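Local coordinates for transcriptional regulator, TetR family (Legionella pneumophila subsp. pneumophila str. Philadelphia 1, PDB 3ON4), which probably binds DNA through an N-terminal helix-turn-helix domain and regulates transcription as a dimer of the TetR family, at residues A[9-14]-A[48-53]; A[89-94]-A[157-162]; A[114-119]-A[125-130]. All coordinates share one frame; numbering follows the deposited sequence. Where two conformers were deposited one is given.

Interaction 1. Residues A[9-14]-A[48-53]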
loop_
_atom_site.group_PDB
_atom_site.type_symbol
_atom_site.label_atom_id
_atom_site.label_comp_id
_atom_site.label_asym_id
_atom_site.label_seq_id
_atom_site.Cartn_x
_atom_site.Cartn_y
_atom_site.Cartn_z
ATOM N N SER A 9 30.678 -6.898 -7.292
ATOM C CA SER A 9 29.384 -7.166 -7.904
ATOM C C SER A 9 29.499 -7.014 -9.417
ATOM O O SER A 9 30.009 -5.985 -9.907
ATOM C CB SER A 9 28.301 -6.205 -7.406
ATOM O OG SER A 9 28.061 -6.370 -6.033
ATOM N N ASN A 10 29.000 -8.002 -10.139
ATOM C CA ASN A 10 28.947 -7.927 -11.600
ATOM C C ASN A 10 27.853 -6.956 -12.073
ATOM O O ASN A 10 27.056 -6.452 -11.269
ATOM C CB ASN A 10 28.856 -9.321 -12.256
ATOM C CG ASN A 10 27.544 -10.071 -11.977
ATOM O OD1 ASN A 10 26.465 -9.486 -11.806
ATOM N ND2 ASN A 10 27.642 -11.398 -11.960
ATOM N N THR A 11 27.841 -6.671 -13.368
ATOM C CA THR A 11 26.952 -5.653 -13.905
ATOM C C THR A 11 25.476 -5.988 -13.638
ATOM O O THR A 11 24.721 -5.121 -13.192
ATOM C CB THR A 11 27.199 -5.420 -15.405
ATOM O OG1 THR A 11 28.581 -5.091 -15.592
ATOM C CG2 THR A 11 26.316 -4.270 -15.910
ATOM N N LYS A 12 25.111 -7.238 -13.857
ATOM C CA LYS A 12 23.744 -7.717 -13.635
ATOM C C LYS A 12 23.302 -7.484 -12.191
ATOM O O LYS A 12 22.202 -6.972 -11.947
ATOM C CB LYS A 12 23.623 -9.189 -13.971
ATOM C CG LYS A 12 22.201 -9.684 -14.130
ATOM C CD LYS A 12 22.161 -11.101 -14.687
ATOM C CE LYS A 12 20.726 -11.542 -14.905
ATOM N NZ LYS A 12 20.631 -12.887 -15.509
ATOM N N GLU A 13 24.162 -7.861 -11.253
ATOM C CA GLU A 13 23.844 -7.712 -9.839
ATOM C C GLU A 13 23.715 -6.246 -9.452
ATOM O O GLU A 13 22.821 -5.883 -8.694
ATOM C CB GLU A 13 24.858 -8.422 -8.926
ATOM C CG GLU A 13 24.664 -7.988 -7.452
ATOM C CD GLU A 13 25.158 -8.984 -6.429
ATOM O OE1 GLU A 13 26.051 -9.788 -6.755
ATOM O OE2 GLU A 13 24.647 -8.936 -5.284
ATOM N N ARG A 14 24.582 -5.387 -9.973
ATOM C CA ARG A 14 24.486 -3.967 -9.613
ATOM C C ARG A 14 23.206 -3.348 -10.185
ATOM O O ARG A 14 22.591 -2.462 -9.558
ATOM C CB ARG A 14 25.739 -3.197 -10.035
ATOM C CG ARG A 14 26.997 -3.636 -9.316
ATOM C CD ARG A 14 28.063 -2.537 -9.266
ATOM N NE ARG A 14 28.223 -1.821 -10.529
ATOM C CZ ARG A 14 28.817 -0.633 -10.671
ATOM N NH1 ARG A 14 28.907 -0.099 -11.876
ATOM N NH2 ARG A 14 29.320 0.026 -9.624
ATOM N N HIS A 48 19.763 -2.980 -21.247
ATOM C CA HIS A 48 18.951 -3.688 -22.243
ATOM C C HIS A 48 19.568 -5.034 -22.596
ATOM O O HIS A 48 18.869 -5.989 -22.943
ATOM C CB HIS A 48 18.784 -2.853 -23.513
ATOM C CG HIS A 48 17.900 -1.656 -23.339
ATOM N ND1 HIS A 48 16.526 -1.747 -23.246
ATOM C CD2 HIS A 48 18.194 -0.337 -23.269
ATOM C CE1 HIS A 48 16.015 -0.533 -23.123
ATOM N NE2 HIS A 48 17.007 0.340 -23.127
ATOM N N TYR A 49 20.889 -5.099 -22.500
ATOM C CA TYR A 49 21.642 -6.314 -22.762
ATOM C C TYR A 49 21.191 -7.473 -21.866
ATOM O O TYR A 49 20.843 -8.548 -22.344
ATOM C CB TYR A 49 23.124 -6.026 -22.537
ATOM C CG TYR A 49 24.019 -7.138 -22.958
ATOM C CD1 TYR A 49 24.297 -8.184 -22.094
ATOM C CD2 TYR A 49 24.583 -7.152 -24.222
ATOM C CE1 TYR A 49 25.105 -9.213 -22.469
ATOM C CE2 TYR A 49 25.404 -8.190 -24.623
ATOM C CZ TYR A 49 25.656 -9.214 -23.739
ATOM O OH TYR A 49 26.472 -10.226 -24.115
ATOM N N HIS A 50 21.199 -7.236 -20.563
ATOM C CA HIS A 50 20.772 -8.230 -19.581
ATOM C C HIS A 50 19.249 -8.315 -19.458
ATOM O O HIS A 50 18.727 -9.369 -19.162
ATOM C CB HIS A 50 21.367 -7.905 -18.202
ATOM C CG HIS A 50 22.863 -8.015 -18.147
ATOM N ND1 HIS A 50 23.518 -9.226 -18.047
ATOM C CD2 HIS A 50 23.828 -7.065 -18.180
ATOM C CE1 HIS A 50 24.822 -9.014 -18.018
ATOM N NE2 HIS A 50 25.037 -7.712 -18.104
ATOM N N PHE A 51 18.554 -7.198 -19.698
ATOM C CA PHE A 51 17.109 -7.120 -19.519
ATOM C C PHE A 51 16.511 -6.416 -20.725
ATOM O O PHE A 51 16.379 -5.193 -20.722
ATOM C CB PHE A 51 16.797 -6.373 -18.209
ATOM C CG PHE A 51 17.496 -6.952 -17.021
ATOM C CD1 PHE A 51 17.082 -8.150 -16.481
ATOM C CD2 PHE A 51 18.619 -6.333 -16.478
ATOM C CE1 PHE A 51 17.727 -8.707 -15.393
ATOM C CE2 PHE A 51 19.269 -6.894 -15.390
ATOM C CZ PHE A 51 18.811 -8.085 -14.849
ATOM N N PRO A 52 16.165 -7.181 -21.790
ATOM C CA PRO A 52 15.738 -6.554 -23.046
ATOM C C PRO A 52 14.563 -5.595 -22.882
ATOM O O PRO A 52 14.489 -4.576 -23.576
ATOM C CB PRO A 52 15.372 -7.750 -23.941
ATOM C CG PRO A 52 16.183 -8.860 -23.426
ATOM C CD PRO A 52 16.373 -8.626 -21.940
ATOM N N SER A 53 13.659 -5.909 -21.958
ATOM C CA SER A 53 12.524 -5.053 -21.683
ATOM C C SER A 53 12.512 -4.687 -20.214
ATOM O O SER A 53 13.066 -5.397 -19.386
ATOM C CB SER A 53 11.228 -5.763 -22.069
ATOM O OG SER A 53 10.960 -6.819 -21.173
HETATM O O HOH W 1 22.313 -11.839 -18.133
#
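K12 lies over one face of the H50 imidazole, its CB 4.3 Å from the ring centroid and 18° off the ring normal, a CH-pi contact made by the root of the lysine chain and not by its charged end. With CG anti to the backbone N (chi1 -164°) and every later torsion also extended, the chain runs straight on past H50 and crosses the F51 side chain at about a right angle. There K12 CG comes 3.8 Å from F51 CZ, and further out CE touches the same corner of the ring. T11 adds a looser touch, its CB 4.1 Å from H50 NE2. At the edge of the imidazole, in the ring plane, a water sits 2.9 Å from H50 ND1; it also accepts a weak bond from K12 NZ, so the one solvent molecule links the two basic groups, whose nitrogens, K12 NZ and H50 ND1, stay 5.3 Å apart.

This is the corner where the first helix of the TetR DNA-binding domain, 11-26, meets the end of helix 44-50, the last helix of the predicted helix-turn-helix motif and, as in other family members, probably the recognition helix.

Y49 CD1 covers the other face of the H50 ring, holding the imidazole between lysine and tyrosine. F51, the first residue past the helix, turns its buried ring inward, where I15 and L16 of helix 11-26 and L57 and A60 of helix 54-77 surround it. Helix 11-26 is itself started by N10 as N-cap: its OD1 accepts from E13 N at 2.9 Å, the donor approaching almost in line with the side-chain carbonyl. S53 caps the start of helix 54-77, and its backbone N bonds to D56.

Interaction 2. Residues A[89-94]-A[157-162]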
loop_
_atom_site.group_PDB
_atom_site.type_symbol
_atom_site.label_atom_id
_atom_site.label_comp_id
_atom_site.label_asym_id
_atom_site.label_seq_id
_atom_site.Cartn_x
_atom_site.Cartn_y
_atom_site.Cartn_z
ATOM N N GLN A 89 8.104 -11.440 15.728
ATOM C CA GLN A 89 8.764 -10.157 16.052
ATOM C C GLN A 89 10.021 -9.938 15.193
ATOM O O GLN A 89 10.266 -8.834 14.673
ATOM C CB GLN A 89 9.103 -10.072 17.562
ATOM C CG GLN A 89 7.864 -9.996 18.482
ATOM C CD GLN A 89 8.180 -10.181 19.967
ATOM O OE1 GLN A 89 9.127 -10.883 20.343
ATOM N NE2 GLN A 89 7.361 -9.573 20.821
ATOM N N LYS A 90 10.812 -10.991 15.014
ATOM C CA LYS A 90 12.045 -10.883 14.225
ATOM C C LYS A 90 11.757 -10.746 12.732
ATOM O O LYS A 90 12.513 -10.089 12.008
ATOM C CB LYS A 90 12.979 -12.078 14.479
ATOM C CG LYS A 90 13.540 -12.158 15.875
ATOM C CD LYS A 90 14.515 -11.025 16.240
ATOM C CE LYS A 90 14.996 -11.201 17.684
ATOM N NZ LYS A 90 15.864 -10.094 18.221
ATOM N N PHE A 91 10.667 -11.361 12.276
ATOM C CA PHE A 91 10.183 -11.152 10.913
ATOM C C PHE A 91 9.936 -9.666 10.673
ATOM O O PHE A 91 10.406 -9.111 9.676
ATOM C CB PHE A 91 8.914 -11.973 10.659
ATOM C CG PHE A 91 8.016 -11.404 9.608
ATOM C CD1 PHE A 91 8.241 -11.665 8.266
ATOM C CD2 PHE A 91 6.929 -10.626 9.964
ATOM C CE1 PHE A 91 7.399 -11.143 7.304
ATOM C CE2 PHE A 91 6.086 -10.111 9.005
ATOM C CZ PHE A 91 6.313 -10.360 7.691
ATOM N N PHE A 92 9.227 -9.008 11.588
ATOM C CA PHE A 92 8.989 -7.571 11.425
ATOM C C PHE A 92 10.294 -6.767 11.448
ATOM O O PHE A 92 10.484 -5.876 10.602
ATOM C CB PHE A 92 8.000 -7.046 12.458
ATOM C CG PHE A 92 7.561 -5.616 12.205
ATOM C CD1 PHE A 92 7.195 -5.201 10.935
ATOM C CD2 PHE A 92 7.524 -4.697 13.237
ATOM C CE1 PHE A 92 6.785 -3.874 10.702
ATOM C CE2 PHE A 92 7.127 -3.370 13.002
ATOM C CZ PHE A 92 6.748 -2.980 11.740
ATOM N N ASP A 93 11.203 -7.098 12.369
ATOM C CA ASP A 93 12.543 -6.466 12.388
ATOM C C ASP A 93 13.270 -6.638 11.043
ATOM O O ASP A 93 13.872 -5.689 10.517
ATOM C CB ASP A 93 13.418 -7.010 13.531
ATOM C CG ASP A 93 12.937 -6.598 14.930
ATOM O OD1 ASP A 93 12.117 -5.656 15.099
ATOM O OD2 ASP A 93 13.429 -7.220 15.897
ATOM N N ALA A 94 13.198 -7.837 10.467
ATOM C CA ALA A 94 13.823 -8.098 9.159
ATOM C C ALA A 94 13.201 -7.231 8.047
ATOM O O ALA A 94 13.921 -6.723 7.197
ATOM C CB ALA A 94 13.734 -9.579 8.789
ATOM N N LYS A 157 -2.727 -13.239 7.648
ATOM C CA LYS A 157 -3.199 -12.190 6.735
ATOM C C LYS A 157 -3.382 -10.829 7.411
ATOM O O LYS A 157 -3.118 -9.814 6.786
ATOM C CB LYS A 157 -4.465 -12.640 6.003
ATOM C CG LYS A 157 -4.156 -13.812 5.032
ATOM C CD LYS A 157 -5.350 -14.343 4.322
ATOM C CE LYS A 157 -4.922 -15.452 3.355
ATOM N NZ LYS A 157 -6.040 -16.278 2.840
ATOM N N GLN A 158 -3.790 -10.801 8.682
ATOM C CA GLN A 158 -3.879 -9.536 9.408
ATOM C C GLN A 158 -2.498 -8.930 9.599
ATOM O O GLN A 158 -2.281 -7.710 9.442
ATOM C CB GLN A 158 -4.546 -9.727 10.777
ATOM C CG GLN A 158 -6.048 -9.868 10.750
ATOM C CD GLN A 158 -6.581 -10.112 12.153
ATOM O OE1 GLN A 158 -6.025 -10.931 12.879
ATOM N NE2 GLN A 158 -7.628 -9.394 12.546
ATOM N N ILE A 159 -1.542 -9.794 9.935
ATOM C CA ILE A 159 -0.216 -9.335 10.214
ATOM C C ILE A 159 0.394 -8.707 8.966
ATOM O O ILE A 159 0.928 -7.606 9.046
ATOM C CB ILE A 159 0.711 -10.454 10.725
ATOM C CG1 ILE A 159 0.334 -10.859 12.150
ATOM C CG2 ILE A 159 2.185 -9.985 10.718
ATOM C CD1 ILE A 159 0.996 -12.178 12.567
ATOM N N ILE A 160 0.323 -9.387 7.821
ATOM C CA ILE A 160 0.963 -8.840 6.613
ATOM C C ILE A 160 0.216 -7.599 6.132
ATOM O O ILE A 160 0.843 -6.677 5.619
ATOM C CB ILE A 160 1.192 -9.906 5.471
ATOM C CG1 ILE A 160 2.098 -9.351 4.336
ATOM C CG2 ILE A 160 -0.098 -10.411 4.913
ATOM C CD1 ILE A 160 3.408 -8.634 4.776
ATOM N N SER A 161 -1.104 -7.565 6.302
ATOM C CA SER A 161 -1.874 -6.362 5.966
ATOM C C SER A 161 -1.405 -5.181 6.814
ATOM O O SER A 161 -1.193 -4.069 6.302
ATOM C CB SER A 161 -3.370 -6.592 6.177
ATOM O OG SER A 161 -3.820 -7.668 5.367
ATOM N N LEU A 162 -1.212 -5.425 8.110
ATOM C CA LEU A 162 -0.832 -4.363 9.015
ATOM C C LEU A 162 0.588 -3.895 8.717
ATOM O O LEU A 162 0.856 -2.705 8.753
ATOM C CB LEU A 162 -0.951 -4.820 10.460
ATOM C CG LEU A 162 -0.863 -3.810 11.587
ATOM C CD1 LEU A 162 -1.732 -2.548 11.343
ATOM C CD2 LEU A 162 -1.295 -4.509 12.870
#
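F91, reaching across from helix 84-98, is met by two isoleucines on successive positions of helix 149-173, and the residues before them on that helix already face a different partner. K157 and Q158 turn to the second subunit, K157 NZ forming a salt bridge with D175 of that chain and Q158 NE2 a hydrogen bond with G181 O there. I159 is the first to turn toward F91, and its CG2 branch lies 4.3 Å from F91 CE2, approaching the ring obliquely. I160 starts off at a slant to helix 84-98, but its CG1 lies anti to the backbone N (chi1 -169°) and the bend at chi2 (48°) brings CD1 to the edge of the F91 ring, near the ring plane, 4.5 Å from F91 CZ. S161 folds its hydroxyl back on its own helix, where OG donates to K157 O at 2.7 Å; S161 N reaches that carbonyl from the opposite face, so this one oxygen takes two donors, both from the residue one turn further along. L162 closes the segment on F185 of helix 177-189, while it and I160 also pack on S161 and L169 of the second subunit, respectively.

Helix 121-144 helps fill the interior between the two helices of this all-helical C-terminal domain, L138 touching both F91 and I159. Methyl groups against a ring, with no polar atom taking part, make the direct contact a light, purely apolar one within a shared core, while the polar groups of K157, Q158 and S161 turn to the second subunit or back onto their own helix.

Interaction 3. Residues A[114-119]-A[125-130]. With NA (sodium ion), chain I.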
loop_
_atom_site.group_PDB
_atom_site.type_symbol
_atom_site.label_atom_id
_atom_site.label_comp_id
_atom_site.label_asym_id
_atom_site.label_seq_id
_atom_site.Cartn_x
_atom_site.Cartn_y
_atom_site.Cartn_z
ATOM N N SER A 114 0.601 -2.166 -5.159
ATOM C CA SER A 114 -0.064 -0.899 -5.476
ATOM C C SER A 114 -0.184 -0.677 -7.006
ATOM O O SER A 114 -1.205 -0.164 -7.493
ATOM C CB SER A 114 0.642 0.291 -4.803
ATOM O OG SER A 114 1.868 0.643 -5.453
ATOM N N ASP A 115 0.852 -1.073 -7.743
ATOM C CA ASP A 115 0.925 -0.860 -9.186
ATOM C C ASP A 115 0.293 -1.997 -9.999
ATOM O O ASP A 115 0.285 -1.937 -11.232
ATOM C CB ASP A 115 2.399 -0.738 -9.606
ATOM C CG ASP A 115 3.102 0.430 -8.950
ATOM O OD1 ASP A 115 2.441 1.460 -8.697
ATOM O OD2 ASP A 115 4.307 0.307 -8.669
ATOM N N PHE A 116 -0.260 -2.995 -9.302
ATOM C CA PHE A 116 -0.601 -4.321 -9.878
ATOM C C PHE A 116 -1.332 -4.275 -11.213
ATOM O O PHE A 116 -0.937 -4.964 -12.173
ATOM C CB PHE A 116 -1.398 -5.106 -8.838
ATOM C CG PHE A 116 -1.461 -6.577 -9.085
ATOM C CD1 PHE A 116 -0.445 -7.406 -8.627
ATOM C CD2 PHE A 116 -2.547 -7.138 -9.722
ATOM C CE1 PHE A 116 -0.516 -8.766 -8.809
ATOM C CE2 PHE A 116 -2.618 -8.510 -9.928
ATOM C CZ PHE A 116 -1.596 -9.319 -9.454
ATOM N N GLN A 117 -2.395 -3.475 -11.307
ATOM C CA GLN A 117 -3.199 -3.453 -12.525
ATOM C C GLN A 117 -2.444 -2.883 -13.742
ATOM O O GLN A 117 -2.821 -3.150 -14.879
ATOM C CB GLN A 117 -4.490 -2.690 -12.306
ATOM C CG GLN A 117 -5.430 -3.354 -11.324
ATOM C CD GLN A 117 -5.853 -4.737 -11.802
ATOM O OE1 GLN A 117 -5.154 -5.709 -11.584
ATOM N NE2 GLN A 117 -6.999 -4.818 -12.435
ATOM N N SER A 118 -1.365 -2.139 -13.503
ATOM C CA SER A 118 -0.582 -1.562 -14.587
ATOM C C SER A 118 0.542 -2.501 -15.057
ATOM O O SER A 118 1.209 -2.210 -16.063
ATOM C CB SER A 118 0.037 -0.216 -14.147
ATOM O OG SER A 118 1.168 -0.421 -13.295
ATOM N N LEU A 119 0.753 -3.603 -14.337
ATOM C CA LEU A 119 1.905 -4.481 -14.570
ATOM C C LEU A 119 1.634 -5.575 -15.600
ATOM O O LEU A 119 0.527 -6.070 -15.712
ATOM C CB LEU A 119 2.333 -5.155 -13.266
ATOM C CG LEU A 119 2.681 -4.275 -12.064
ATOM C CD1 LEU A 119 2.888 -5.131 -10.802
ATOM C CD2 LEU A 119 3.919 -3.434 -12.359
ATOM N N ASN A 125 2.317 -12.145 -11.397
ATOM C CA ASN A 125 2.483 -13.504 -10.879
ATOM C C ASN A 125 3.678 -13.627 -9.898
ATOM O O ASN A 125 3.587 -14.306 -8.869
ATOM C CB ASN A 125 2.533 -14.531 -12.034
ATOM C CG ASN A 125 1.171 -14.700 -12.720
ATOM O OD1 ASN A 125 0.183 -14.072 -12.329
ATOM N ND2 ASN A 125 1.120 -15.530 -13.747
ATOM N N GLN A 126 4.765 -12.909 -10.154
ATOM C CA GLN A 126 5.892 -12.927 -9.205
ATOM C C GLN A 126 5.531 -12.212 -7.909
ATOM O O GLN A 126 5.901 -12.652 -6.809
ATOM C CB GLN A 126 7.145 -12.289 -9.801
ATOM C CG GLN A 126 7.709 -13.015 -10.964
ATOM C CD GLN A 126 8.337 -14.355 -10.612
ATOM O OE1 GLN A 126 8.802 -14.581 -9.483
ATOM N NE2 GLN A 126 8.341 -15.256 -11.580
ATOM N N ALA A 127 4.819 -11.096 -8.023
ATOM C CA ALA A 127 4.343 -10.385 -6.829
ATOM C C ALA A 127 3.425 -11.249 -5.966
ATOM O O ALA A 127 3.556 -11.268 -4.728
ATOM C CB ALA A 127 3.629 -9.059 -7.228
ATOM N N LYS A 128 2.512 -11.990 -6.594
ATOM C CA LYS A 128 1.639 -12.898 -5.841
ATOM C C LYS A 128 2.449 -13.984 -5.125
ATOM O O LYS A 128 2.134 -14.353 -3.984
ATOM C CB LYS A 128 0.558 -13.511 -6.746
ATOM C CG LYS A 128 -0.498 -12.497 -7.117
ATOM C CD LYS A 128 -1.719 -13.104 -7.792
ATOM C CE LYS A 128 -1.499 -13.340 -9.263
ATOM N NZ LYS A 128 -2.608 -14.152 -9.869
ATOM N N LYS A 129 3.491 -14.473 -5.794
ATOM C CA LYS A 129 4.380 -15.479 -5.225
ATOM C C LYS A 129 5.066 -14.988 -3.961
ATOM O O LYS A 129 5.198 -15.738 -2.995
ATOM C CB LYS A 129 5.442 -15.912 -6.232
ATOM C CG LYS A 129 4.997 -16.925 -7.228
ATOM C CD LYS A 129 6.207 -17.493 -7.968
ATOM C CE LYS A 129 6.969 -18.516 -7.117
ATOM N NZ LYS A 129 8.147 -19.121 -7.825
ATOM N N PHE A 130 5.470 -13.720 -3.959
ATOM C CA PHE A 130 6.081 -13.061 -2.787
ATOM C C PHE A 130 5.149 -13.089 -1.576
ATOM O O PHE A 130 5.537 -13.540 -0.486
ATOM C CB PHE A 130 6.472 -11.621 -3.138
ATOM C CG PHE A 130 6.983 -10.789 -1.974
ATOM C CD1 PHE A 130 8.304 -10.851 -1.583
ATOM C CD2 PHE A 130 6.130 -9.945 -1.272
ATOM C CE1 PHE A 130 8.784 -10.081 -0.534
ATOM C CE2 PHE A 130 6.600 -9.177 -0.197
ATOM C CZ PHE A 130 7.935 -9.234 0.157
HETATM NA NA NA I . 2.133 2.799 -6.638
HETATM O O HOH W 2 4.452 2.279 -6.433
HETATM O O HOH W 3 0.047 3.454 -7.437
#
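The F116 ring presents its edge to helix 121-144, and K128 runs across that edge at about a right angle. Near the ring plane, K128 CE lies 4.0 Å from F116 CZ, while CG touches CZ and CE1. The lysine chain is extended at chi2 but bends at chi3 (-82°), which gathers CG, CD and CE about the CZ corner of the ring. A127, one residue earlier on the helix, meets the same edge with its methyl, CB standing 4.4 Å from F116 CE1. What aims the phenylalanine is its first torsion: CG lies anti to the backbone N (chi1 -162°), sending the ring out toward the helix.

F116 opens a short 3-10 turn, 116-118, in which D115 O accepts both S118 N, at 2.8 Å, and S118 OG, the hydroxyl lying in the carbonyl plane on a lone pair. The side chains of S114 and D115 point elsewhere, to a sodium ion bound by S114 OG and D115 OD1, each at 2.5 Å. Two waters and the S114 and D115 of the second subunit complete six ligands, so the ion bridges the two chains; one of the waters also donates to D115 OD2, steadying the carboxylate.

The contact joins the 3-10 turn that follows helix 108-115 to helix 121-144, with F112 of helix 108-115 also resting on A127. Helix 54-77 packs against helix 121-144 through Q126 and F130, and from the second subunit L172 and Y173 reach F116 and K128 respectively.

How the interactions relate
The three contacts follow the two-part plan of a TetR-family subunit. Interaction 1 comes first along the chain and lies in the N-terminal DNA-binding domain; its centre is 32 Å from that of interaction 2, on the opposite side of the chain's centre, and 21 Å from that of interaction 3. Interactions 2 and 3 share the C-terminal domain, their nearest atoms about 6 Å apart, and 3 is nested inside the loop that 2 closes: helices 84-98 and 108-115 are successive, as are 121-144 and 149-173. Both touch the second subunit, whereas interaction 1 does not, consistent with one domain for dimerisation and another for DNA. Helix 54-77 packs near all three.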